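Local coordinates for protein magnesium-protoporphyrin O-methyltransferase (Synechocystis sp., PDB 4QDJ) that transfers a methyl group from S-adenosylmethionine to Mg-protoporphyrin IX, giving the 13-monomethyl ester, a step of chlorophyll biosynthesis, at residues Thr10-Tyr15 with Leu137-Thr142; His44-Asp49 with Gly213-Arg218; Leu76-Ala81 with Gln102-Val107. All coordinates share one frame; numbering follows the deposited sequence.

Contact 1: Thr10-Tyr15 with Leu137-Thr142. With SAM (S-adenosylmethionine), chain B.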
loop_
_atom_site.group_PDB
_atom_site.type_symbol
_atom_site.label_atom_id
_atom_site.label_comp_id
_atom_site.label_asym_id
_atom_site.label_seq_id
_atom_site.Cartn_x
_atom_site.Cartn_y
_atom_site.Cartn_z
ATOM N N THR A 10 4.160 14.881 -7.485
ATOM C CA THR A 10 3.618 15.198 -8.802
ATOM C C THR A 10 4.188 14.266 -9.863
ATOM O O THR A 10 3.459 13.782 -10.729
ATOM C CB THR A 10 3.898 16.661 -9.194
ATOM O OG1 THR A 10 3.338 17.534 -8.205
ATOM C CG2 THR A 10 3.288 16.981 -10.550
ATOM N N ILE A 11 5.491 14.013 -9.786
ATOM C CA ILE A 11 6.153 13.109 -10.720
ATOM C C ILE A 11 5.545 11.711 -10.636
ATOM O O ILE A 11 5.229 11.096 -11.654
ATOM C CB ILE A 11 7.669 13.028 -10.451
ATOM C CG1 ILE A 11 8.322 14.396 -10.659
ATOM C CG2 ILE A 11 8.318 11.993 -11.355
ATOM C CD1 ILE A 11 9.817 14.404 -10.417
ATOM N N VAL A 12 5.370 11.220 -9.415
ATOM C CA VAL A 12 4.788 9.901 -9.206
ATOM C C VAL A 12 3.328 9.861 -9.658
ATOM O O VAL A 12 2.917 8.937 -10.358
ATOM C CB VAL A 12 4.906 9.456 -7.736
ATOM C CG1 VAL A 12 4.209 8.123 -7.526
ATOM C CG2 VAL A 12 6.372 9.360 -7.335
ATOM N N ARG A 13 2.555 10.872 -9.267
ATOM C CA ARG A 13 1.153 10.969 -9.674
ATOM C C ARG A 13 0.995 10.969 -11.192
ATOM O O ARG A 13 0.181 10.224 -11.738
ATOM C CB ARG A 13 0.503 12.227 -9.098
ATOM C CG ARG A 13 -0.966 12.373 -9.468
ATOM C CD ARG A 13 -1.430 13.810 -9.327
ATOM N NE ARG A 13 -0.689 14.694 -10.222
ATOM C CZ ARG A 13 -0.879 16.005 -10.304
ATOM N NH1 ARG A 13 -1.792 16.595 -9.545
ATOM N NH2 ARG A 13 -0.155 16.728 -11.150
ATOM N N ASP A 14 1.774 11.809 -11.867
ATOM C CA ASP A 14 1.702 11.912 -13.322
ATOM C C ASP A 14 2.084 10.603 -14.002
ATOM O O ASP A 14 1.509 10.236 -15.027
ATOM C CB ASP A 14 2.594 13.045 -13.834
ATOM C CG ASP A 14 2.102 14.414 -13.407
ATOM O OD1 ASP A 14 0.975 14.509 -12.875
ATOM O OD2 ASP A 14 2.844 15.396 -13.611
ATOM N N TYR A 15 3.058 9.905 -13.428
ATOM C CA TYR A 15 3.483 8.612 -13.953
ATOM C C TYR A 15 2.348 7.593 -13.894
ATOM O O TYR A 15 2.051 6.923 -14.882
ATOM C CB TYR A 15 4.704 8.100 -13.184
ATOM C CG TYR A 15 5.079 6.668 -13.497
ATOM C CD1 TYR A 15 5.711 6.336 -14.690
ATOM C CD2 TYR A 15 4.813 5.648 -12.591
ATOM C CE1 TYR A 15 6.057 5.024 -14.976
ATOM C CE2 TYR A 15 5.156 4.339 -12.867
ATOM C CZ TYR A 15 5.779 4.031 -14.058
ATOM O OH TYR A 15 6.116 2.723 -14.329
ATOM N N LEU A 137 6.222 3.496 -0.383
ATOM C CA LEU A 137 7.368 4.240 0.136
ATOM C C LEU A 137 8.592 4.151 -0.773
ATOM O O LEU A 137 9.490 4.985 -0.694
ATOM C CB LEU A 137 7.724 3.757 1.545
ATOM C CG LEU A 137 6.646 3.968 2.610
ATOM C CD1 LEU A 137 7.083 3.378 3.943
ATOM C CD2 LEU A 137 6.314 5.447 2.753
ATOM N N ILE A 138 8.612 3.143 -1.640
ATOM C CA ILE A 138 9.700 2.955 -2.594
ATOM C C ILE A 138 9.851 4.152 -3.546
ATOM O O ILE A 138 10.908 4.351 -4.146
ATOM C CB ILE A 138 9.501 1.650 -3.406
ATOM C CG1 ILE A 138 10.754 1.306 -4.218
ATOM C CG2 ILE A 138 8.259 1.745 -4.287
ATOM C CD1 ILE A 138 10.668 -0.013 -4.956
ATOM N N HIS A 139 8.801 4.959 -3.662
ATOM C CA HIS A 139 8.810 6.093 -4.585
ATOM C C HIS A 139 9.357 7.379 -3.971
ATOM O O HIS A 139 9.392 8.418 -4.631
ATOM C CB HIS A 139 7.402 6.349 -5.126
ATOM C CG HIS A 139 6.830 5.193 -5.881
ATOM N ND1 HIS A 139 7.307 4.802 -7.114
ATOM C CD2 HIS A 139 5.821 4.340 -5.580
ATOM C CE1 HIS A 139 6.617 3.759 -7.540
ATOM N NE2 HIS A 139 5.710 3.460 -6.628
ATOM N N TYR A 140 9.787 7.310 -2.715
ATOM C CA TYR A 140 10.222 8.508 -2.000
ATOM C C TYR A 140 11.518 8.292 -1.226
ATOM O O TYR A 140 11.770 7.198 -0.727
ATOM C CB TYR A 140 9.114 8.979 -1.055
ATOM C CG TYR A 140 7.822 9.286 -1.772
ATOM C CD1 TYR A 140 7.614 10.524 -2.365
ATOM C CD2 TYR A 140 6.814 8.333 -1.873
ATOM C CE1 TYR A 140 6.439 10.809 -3.030
ATOM C CE2 TYR A 140 5.634 8.609 -2.537
ATOM C CZ TYR A 140 5.452 9.849 -3.114
ATOM O OH TYR A 140 4.281 10.133 -3.778
ATOM N N PRO A 141 12.351 9.343 -1.129
ATOM C CA PRO A 141 13.567 9.270 -0.311
ATOM C C PRO A 141 13.215 9.153 1.169
ATOM O O PRO A 141 12.092 9.478 1.552
ATOM C CB PRO A 141 14.262 10.604 -0.597
ATOM C CG PRO A 141 13.168 11.519 -1.034
ATOM C CD PRO A 141 12.192 10.656 -1.776
ATOM N N THR A 142 14.167 8.701 1.982
ATOM C CA THR A 142 13.913 8.389 3.388
ATOM C C THR A 142 13.318 9.553 4.187
ATOM O O THR A 142 12.436 9.349 5.022
ATOM C CB THR A 142 15.190 7.876 4.086
ATOM O OG1 THR A 142 15.715 6.759 3.358
ATOM C CG2 THR A 142 14.888 7.443 5.512
HETATM N N SAM B . -0.306 -0.495 -2.548
HETATM C CA SAM B . -0.729 -1.003 -3.851
HETATM C C SAM B . -0.407 -2.485 -3.983
HETATM O O SAM B . 0.516 -2.990 -3.342
HETATM O OXT SAM B . -1.066 -3.208 -4.731
HETATM C CB SAM B . -0.126 -0.206 -5.009
HETATM C CG SAM B . 1.399 -0.147 -5.091
HETATM S SD SAM B . 1.966 0.754 -6.564
HETATM C CE SAM B . 3.670 0.166 -6.721
HETATM C "C5'" SAM B . 2.276 2.385 -5.856
HETATM C "C4'" SAM B . 0.999 3.205 -5.754
HETATM O "O4'" SAM B . 1.191 4.219 -4.791
HETATM C "C3'" SAM B . 0.625 3.894 -7.060
HETATM O "O3'" SAM B . -0.707 3.571 -7.384
HETATM C "C2'" SAM B . 0.727 5.374 -6.750
HETATM O "O2'" SAM B . -0.264 6.127 -7.415
HETATM C "C1'" SAM B . 0.550 5.389 -5.242
HETATM N N9 SAM B . 1.129 6.571 -4.592
HETATM C C8 SAM B . 2.369 7.112 -4.795
HETATM N N7 SAM B . 2.493 8.193 -3.991
HETATM C C5 SAM B . 1.351 8.340 -3.282
HETATM C C6 SAM B . 0.950 9.266 -2.331
HETATM N N6 SAM B . 1.767 10.252 -1.967
HETATM N N1 SAM B . -0.305 9.158 -1.772
HETATM C C2 SAM B . -1.151 8.136 -2.150
HETATM N N3 SAM B . -0.748 7.220 -3.099
HETATM C C4 SAM B . 0.486 7.324 -3.649
#

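Contact 2: His44-Asp49 with Gly213-Arg218. With SAM (S-adenosylmethionine), chain B.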
loop_
_atom_site.group_PDB
_atom_site.type_symbol
_atom_site.label_atom_id
_atom_site.label_comp_id
_atom_site.label_asym_id
_atom_site.label_seq_id
_atom_site.Cartn_x
_atom_site.Cartn_y
_atom_site.Cartn_z
ATOM N N HIS A 44 4.607 -9.489 -5.863
ATOM C CA HIS A 44 3.618 -8.580 -5.299
ATOM C C HIS A 44 2.401 -9.343 -4.782
ATOM O O HIS A 44 1.855 -9.011 -3.731
ATOM C CB HIS A 44 3.198 -7.535 -6.335
ATOM C CG HIS A 44 2.005 -6.730 -5.926
ATOM N ND1 HIS A 44 0.746 -6.960 -6.436
ATOM C CD2 HIS A 44 1.879 -5.703 -5.055
ATOM C CE1 HIS A 44 -0.105 -6.104 -5.899
ATOM N NE2 HIS A 44 0.555 -5.331 -5.057
ATOM N N GLN A 45 1.988 -10.376 -5.508
ATOM C CA GLN A 45 0.866 -11.194 -5.061
ATOM C C GLN A 45 1.192 -11.890 -3.738
ATOM O O GLN A 45 0.321 -12.059 -2.884
ATOM C CB GLN A 45 0.470 -12.219 -6.124
ATOM C CG GLN A 45 -0.785 -13.004 -5.775
ATOM C CD GLN A 45 -2.026 -12.130 -5.732
ATOM O OE1 GLN A 45 -2.341 -11.435 -6.698
ATOM N NE2 GLN A 45 -2.733 -12.157 -4.609
ATOM N N GLN A 46 2.450 -12.288 -3.567
ATOM C CA GLN A 46 2.881 -12.913 -2.321
ATOM C C GLN A 46 2.801 -11.926 -1.159
ATOM O O GLN A 46 2.366 -12.277 -0.062
ATOM C CB GLN A 46 4.300 -13.473 -2.452
ATOM C CG GLN A 46 4.824 -14.117 -1.178
ATOM C CD GLN A 46 6.153 -14.817 -1.378
ATOM O OE1 GLN A 46 6.403 -15.414 -2.425
ATOM N NE2 GLN A 46 7.015 -14.747 -0.370
ATOM N N THR A 47 3.215 -10.688 -1.408
ATOM C CA THR A 47 3.152 -9.646 -0.388
ATOM C C THR A 47 1.709 -9.408 0.041
ATOM O O THR A 47 1.401 -9.380 1.234
ATOM C CB THR A 47 3.768 -8.326 -0.890
ATOM O OG1 THR A 47 5.150 -8.536 -1.198
ATOM C CG2 THR A 47 3.648 -7.236 0.170
ATOM N N VAL A 48 0.829 -9.245 -0.940
ATOM C CA VAL A 48 -0.592 -9.069 -0.668
ATOM C C VAL A 48 -1.153 -10.243 0.130
ATOM O O VAL A 48 -1.792 -10.050 1.165
ATOM C CB VAL A 48 -1.393 -8.881 -1.971
ATOM C CG1 VAL A 48 -2.890 -8.953 -1.695
ATOM C CG2 VAL A 48 -1.026 -7.557 -2.626
ATOM N N ASP A 49 -0.894 -11.459 -0.341
ATOM C CA ASP A 49 -1.412 -12.654 0.321
ATOM C C ASP A 49 -0.892 -12.806 1.751
ATOM O O ASP A 49 -1.619 -13.262 2.632
ATOM C CB ASP A 49 -1.111 -13.915 -0.497
ATOM C CG ASP A 49 -1.968 -14.021 -1.747
ATOM O OD1 ASP A 49 -3.006 -13.331 -1.828
ATOM O OD2 ASP A 49 -1.604 -14.805 -2.650
ATOM N N GLY A 213 7.702 -9.836 7.663
ATOM C CA GLY A 213 7.728 -10.746 6.541
ATOM C C GLY A 213 8.738 -10.282 5.519
ATOM O O GLY A 213 9.333 -9.211 5.653
ATOM N N MET A 214 8.931 -11.094 4.491
ATOM C CA MET A 214 9.871 -10.758 3.440
ATOM C C MET A 214 9.516 -11.506 2.172
ATOM O O MET A 214 9.434 -12.732 2.165
ATOM C CB MET A 214 11.298 -11.107 3.863
ATOM C CG MET A 214 12.345 -10.776 2.811
ATOM S SD MET A 214 12.537 -8.999 2.572
ATOM C CE MET A 214 13.485 -8.957 1.054
ATOM N N THR A 215 9.284 -10.760 1.099
ATOM C CA THR A 215 9.093 -11.372 -0.202
ATOM C C THR A 215 10.371 -11.178 -0.994
ATOM O O THR A 215 10.847 -10.054 -1.156
ATOM C CB THR A 215 7.914 -10.750 -0.964
ATOM O OG1 THR A 215 6.728 -10.840 -0.164
ATOM C CG2 THR A 215 7.694 -11.482 -2.283
ATOM N N SER A 216 10.935 -12.280 -1.471
ATOM C CA SER A 216 12.174 -12.230 -2.229
ATOM C C SER A 216 12.057 -13.056 -3.498
ATOM O O SER A 216 12.005 -14.284 -3.447
ATOM C CB SER A 216 13.342 -12.744 -1.384
ATOM O OG SER A 216 13.515 -11.962 -0.217
ATOM N N THR A 217 11.998 -12.375 -4.635
ATOM C CA THR A 217 12.069 -13.043 -5.926
ATOM C C THR A 217 13.261 -12.479 -6.683
ATOM O O THR A 217 14.092 -11.777 -6.108
ATOM C CB THR A 217 10.788 -12.848 -6.753
ATOM O OG1 THR A 217 10.665 -11.473 -7.134
ATOM C CG2 THR A 217 9.561 -13.265 -5.951
ATOM N N ARG A 218 13.343 -12.775 -7.974
ATOM C CA ARG A 218 14.481 -12.343 -8.772
ATOM C C ARG A 218 14.531 -10.825 -8.944
ATOM O O ARG A 218 15.601 -10.221 -8.865
ATOM C CB ARG A 218 14.469 -13.045 -10.132
ATOM C CG ARG A 218 15.704 -12.795 -10.977
ATOM C CD ARG A 218 15.831 -13.844 -12.069
ATOM N NE ARG A 218 16.863 -13.503 -13.043
ATOM C CZ ARG A 218 17.500 -14.390 -13.799
ATOM N NH1 ARG A 218 17.221 -15.681 -13.688
ATOM N NH2 ARG A 218 18.423 -13.987 -14.661
HETATM N N SAM B . -0.306 -0.495 -2.548
HETATM C CA SAM B . -0.729 -1.003 -3.851
HETATM C C SAM B . -0.407 -2.485 -3.983
HETATM O O SAM B . 0.516 -2.990 -3.342
HETATM O OXT SAM B . -1.066 -3.208 -4.731
HETATM C CB SAM B . -0.126 -0.206 -5.009
HETATM C CG SAM B . 1.399 -0.147 -5.091
HETATM S SD SAM B . 1.966 0.754 -6.564
HETATM C CE SAM B . 3.670 0.166 -6.721
HETATM C "C5'" SAM B . 2.276 2.385 -5.856
HETATM C "C4'" SAM B . 0.999 3.205 -5.754
HETATM O "O4'" SAM B . 1.191 4.219 -4.791
HETATM C "C3'" SAM B . 0.625 3.894 -7.060
HETATM O "O3'" SAM B . -0.707 3.571 -7.384
HETATM C "C2'" SAM B . 0.727 5.374 -6.750
HETATM O "O2'" SAM B . -0.264 6.127 -7.415
HETATM C "C1'" SAM B . 0.550 5.389 -5.242
HETATM N N9 SAM B . 1.129 6.571 -4.592
HETATM C C8 SAM B . 2.369 7.112 -4.795
HETATM N N7 SAM B . 2.493 8.193 -3.991
HETATM C C5 SAM B . 1.351 8.340 -3.282
HETATM C C6 SAM B . 0.950 9.266 -2.331
HETATM N N6 SAM B . 1.767 10.252 -1.967
HETATM N N1 SAM B . -0.305 9.158 -1.772
HETATM C C2 SAM B . -1.151 8.136 -2.150
HETATM N N3 SAM B . -0.748 7.220 -3.099
HETATM C C4 SAM B . 0.486 7.324 -3.649
HETATM O O HOH W 1 5.759 -12.615 1.641
HETATM O O HOH W 2 9.712 -14.869 -0.702
#

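Contact 3: Leu76-Ala81 with Gln102-Val107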
loop_
_atom_site.group_PDB
_atom_site.type_symbol
_atom_site.label_atom_id
_atom_site.label_comp_id
_atom_site.label_asym_id
_atom_site.label_seq_id
_atom_site.Cartn_x
_atom_site.Cartn_y
_atom_site.Cartn_z
ATOM N N LEU A 76 -4.940 -5.177 -2.660
ATOM C CA LEU A 76 -5.125 -5.538 -1.260
ATOM C C LEU A 76 -6.533 -5.203 -0.772
ATOM O O LEU A 76 -7.135 -5.972 -0.022
ATOM C CB LEU A 76 -4.092 -4.838 -0.373
ATOM C CG LEU A 76 -4.246 -5.099 1.127
ATOM C CD1 LEU A 76 -3.942 -6.554 1.459
ATOM C CD2 LEU A 76 -3.360 -4.164 1.925
ATOM N N SER A 77 -7.051 -4.053 -1.199
ATOM C CA SER A 77 -8.359 -3.580 -0.741
ATOM C C SER A 77 -9.481 -4.575 -0.998
ATOM O O SER A 77 -10.329 -4.814 -0.134
ATOM C CB SER A 77 -8.713 -2.249 -1.405
ATOM O OG SER A 77 -7.860 -1.214 -0.961
ATOM N N ILE A 78 -9.490 -5.143 -2.196
ATOM C CA ILE A 78 -10.555 -6.059 -2.586
ATOM C C ILE A 78 -10.579 -7.358 -1.759
ATOM O O ILE A 78 -11.618 -7.698 -1.192
ATOM C CB ILE A 78 -10.564 -6.303 -4.114
ATOM C CG1 ILE A 78 -10.890 -4.993 -4.839
ATOM C CG2 ILE A 78 -11.562 -7.391 -4.486
ATOM C CD1 ILE A 78 -10.678 -5.039 -6.337
ATOM N N PRO A 79 -9.441 -8.074 -1.656
ATOM C CA PRO A 79 -9.509 -9.274 -0.809
ATOM C C PRO A 79 -9.794 -9.000 0.671
ATOM O O PRO A 79 -10.393 -9.851 1.328
ATOM C CB PRO A 79 -8.129 -9.923 -0.988
ATOM C CG PRO A 79 -7.259 -8.863 -1.560
ATOM C CD PRO A 79 -8.157 -7.986 -2.373
ATOM N N LEU A 80 -9.390 -7.843 1.189
ATOM C CA LEU A 80 -9.735 -7.504 2.568
ATOM C C LEU A 80 -11.240 -7.287 2.710
ATOM O O LEU A 80 -11.847 -7.731 3.682
ATOM C CB LEU A 80 -8.964 -6.276 3.056
ATOM C CG LEU A 80 -7.466 -6.489 3.293
ATOM C CD1 LEU A 80 -6.829 -5.221 3.845
ATOM C CD2 LEU A 80 -7.232 -7.663 4.240
ATOM N N ALA A 81 -11.837 -6.615 1.730
ATOM C CA ALA A 81 -13.280 -6.393 1.732
ATOM C C ALA A 81 -14.034 -7.710 1.581
ATOM O O ALA A 81 -15.073 -7.914 2.210
ATOM C CB ALA A 81 -13.674 -5.424 0.629
ATOM N N GLN A 102 -13.556 -0.056 -10.605
ATOM C CA GLN A 102 -14.064 -0.916 -11.667
ATOM C C GLN A 102 -13.888 -2.390 -11.318
ATOM O O GLN A 102 -14.817 -3.185 -11.463
ATOM C CB GLN A 102 -13.384 -0.596 -13.001
ATOM C CG GLN A 102 -13.864 0.697 -13.642
ATOM C CD GLN A 102 -15.326 0.634 -14.041
ATOM O OE1 GLN A 102 -15.807 -0.391 -14.524
ATOM N NE2 GLN A 102 -16.044 1.733 -13.835
ATOM N N LYS A 103 -12.697 -2.749 -10.848
ATOM C CA LYS A 103 -12.413 -4.130 -10.474
ATOM C C LYS A 103 -13.267 -4.557 -9.283
ATOM O O LYS A 103 -13.729 -5.697 -9.217
ATOM C CB LYS A 103 -10.920 -4.323 -10.173
ATOM C CG LYS A 103 -10.009 -4.063 -11.373
ATOM C CD LYS A 103 -8.535 -4.291 -11.049
ATOM C CE LYS A 103 -8.150 -5.764 -11.147
ATOM N NZ LYS A 103 -6.681 -5.971 -10.944
ATOM N N ALA A 104 -13.483 -3.635 -8.349
ATOM C CA ALA A 104 -14.290 -3.922 -7.168
ATOM C C ALA A 104 -15.754 -4.161 -7.527
ATOM O O ALA A 104 -16.361 -5.124 -7.065
ATOM C CB ALA A 104 -14.165 -2.796 -6.146
ATOM N N GLN A 105 -16.313 -3.284 -8.358
ATOM C CA GLN A 105 -17.710 -3.402 -8.773
ATOM C C GLN A 105 -17.962 -4.711 -9.517
ATOM O O GLN A 105 -19.009 -5.337 -9.357
ATOM C CB GLN A 105 -18.114 -2.214 -9.650
ATOM C CG GLN A 105 -19.558 -2.254 -10.139
ATOM C CD GLN A 105 -20.561 -1.994 -9.031
ATOM O OE1 GLN A 105 -20.355 -1.127 -8.180
ATOM N NE2 GLN A 105 -21.656 -2.745 -9.035
ATOM N N GLU A 106 -16.989 -5.123 -10.324
ATOM C CA GLU A 106 -17.122 -6.330 -11.131
ATOM C C GLU A 106 -17.162 -7.596 -10.284
ATOM O O GLU A 106 -17.885 -8.540 -10.599
ATOM C CB GLU A 106 -15.982 -6.424 -12.149
ATOM C CG GLU A 106 -16.091 -5.445 -13.307
ATOM C CD GLU A 106 -14.918 -5.546 -14.262
ATOM O OE1 GLU A 106 -13.994 -6.339 -13.987
ATOM O OE2 GLU A 106 -14.920 -4.834 -15.288
ATOM N N VAL A 107 -16.389 -7.615 -9.205
ATOM C CA VAL A 107 -16.240 -8.834 -8.419
ATOM C C VAL A 107 -17.066 -8.824 -7.130
ATOM O O VAL A 107 -17.438 -9.880 -6.619
ATOM C CB VAL A 107 -14.748 -9.132 -8.121
ATOM C CG1 VAL A 107 -14.222 -8.224 -7.027
ATOM C CG2 VAL A 107 -14.560 -10.585 -7.745
#

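Contact 1: Thr10-Tyr15 with Leu137-Thr142
V12 meets H139 and Y140 beside the adenosine part of S-adenosylmethionine, and its two methyls divide the work. CG2 touches H139 CB at 3.9 Å. CG1 turns to the cofactor and lies 3.4 Å from SAM C8, a close carbon contact at the imidazole part of the adenine. This split follows from the first torsion. CG1 is anti to the backbone N (chi1 176°), while CG2 is anti to the carbonyl carbon. The side chains of V12 and H139 cross at about a right angle.

Y140 brings its hydroxyl to the same part of the adenine. Its OH donates a hydrogen bond to SAM N7 at 2.6 Å, and N7 lies at the edge of the tyrosine ring, in its plane. V12 CB lies 4.1 Å from Y140 OH. H139 serves the other end of the nucleoside: its NE2 is 3.7 Å from SAM C5'. The reactive methyl, SAM CE, is in the plane of the imidazole at its edge, 3.9 Å from H139 NE2.

The site belongs to a class I, Rossmann-like methyltransferase fold. Segment 137-142 follows strand 130-133 and leads into helix 142-155, while helix 8-16 brings V12 to the adenosine from the N-terminal part of the chain. Residues 137-139 form a short 3-10 turn, with Y140 N bonded to L137 O. I138 CG2 lies over one face of the H139 imidazole, toward the rim, and F16 meets that ring nearly perpendicularly. M148 packs on Y140 from helix 142-155.

Contact 2: His44-Asp49 with Gly213-Arg218
T47 and T215 mark the closest backbone approach, with their CA atoms 6.2 Å apart. Helix 44-49 and strand 213-216 run nearly antiparallel, at 164° between their N-to-C directions. Their axes come within 8.3 Å. The helix therefore lies almost along the strand.

The direct polar link is between two hydroxyls. T47 OG1 and T215 OG1 are hydrogen-bonded at 3.0 Å, and either may be the donor. T47 OG1 is also bonded to the hydroxyl of Y220, its strongest partner, so this buried oxygen belongs to a small hydroxyl network. In T215, OG1 is anti to the carbonyl carbon (chi1 -56°) and turns to T47. Its methyl CG2 is left to meet Q46.

Q46 has two deposited conformers, so the details of its amide are doubtful. In the conformer described, it runs extended alongside T215, the two side chains pointing opposite ways, and its CD is 3.8 Å from T215 CG2. One water is hydrogen-bonded to T215 OG1 at 2.7 Å, and a second accepts from S216 N at 3.0 Å. In this conformer both waters also accept from Q46 NE2, which would bridge the helix to the strand.

H44, on the same helix, starts out away from the strand, and its ring reaches the cofactor. Its NE2 donates to SAM OXT at 2.7 Å, and a weaker bond goes to SAM O. V48 CG2 lies over one face of the imidazole, toward the rim, and the ring of Y28 stacks with H44.

Strand 207-216 is an outermost strand of the sheet, and T215 pairs through its backbone with S222 of strand 221-229. Helix 35-58 packs on this end of the sheet, where T47 also touches S222 and I224.

Contact 3: Leu76-Ala81 with Gln102-Val107
I78 carries this contact from helix 77-82, reaching A104, K103 and V107 of helix 94-108. Its two branches part. CG1 is anti to the carbonyl carbon (chi1 -64°), and the chain beyond it is extended. This sends CD1 across to the other helix, where it lies 3.7 Å from A104 N and 4.2 Å from A104 CB. The short alanine side chain lets the isoleucine end come right up to the helix backbone. The shorter branch, CG2, meets V107 CG1 at 3.8 Å.

K103 joins with its base alone. K103 CB lies 3.9 Å from I78 CD1. The chain then bends at chi3 (83°), and its charged end leads away from I78. V107 approaches I78 obliquely. Its CG1 sits between the backbone N and the carbonyl carbon, in the crowded position, and is the methyl that meets I78. Together K103, A104 and V107 form a shallow bed one helical turn long, in which I78 lies.

The axes of the two short helix segments come within 10.6 Å and are inclined by 32°, pointing roughly the same way. Both helices belong to the Rossmann-like fold, where strand 86-91 joins one to the other in a beta-alpha-beta-alpha run. On the other side of helix 77-82, L76 and L80 face strand 130-133 and helix 35-58. S77 is hydrogen-bonded to D68 of strand 65-69.

The side-chain contacts are all between carbons, and the closest approach of CD1 is to the backbone at A104. No hydrogen bond links the segments, so they meet here by van der Waals fit alone, which fixes shape rather than direction.

Contacts 1 and 2 touch the same S-adenosylmethionine at different ends: adenosine at contact 1, carboxylate at contact 2. Their centres are 21 Å apart. Their segments alternate along the chain. N-terminal helices 8-16 and 35-58 are each paired with a later part of the fold. Contact 3 is nested inside both loops and joins the helices that precede and follow strand 86-91 along the chain. It lies 24 Å from contact 1 between centres, across the chain's centre. Contacts 2 and 3 touch, V48 CG1 lying 4.1 Å from L76 CD1. Helix 35-58 thus connects the cofactor's carboxylate site with the packing round helix 77-82.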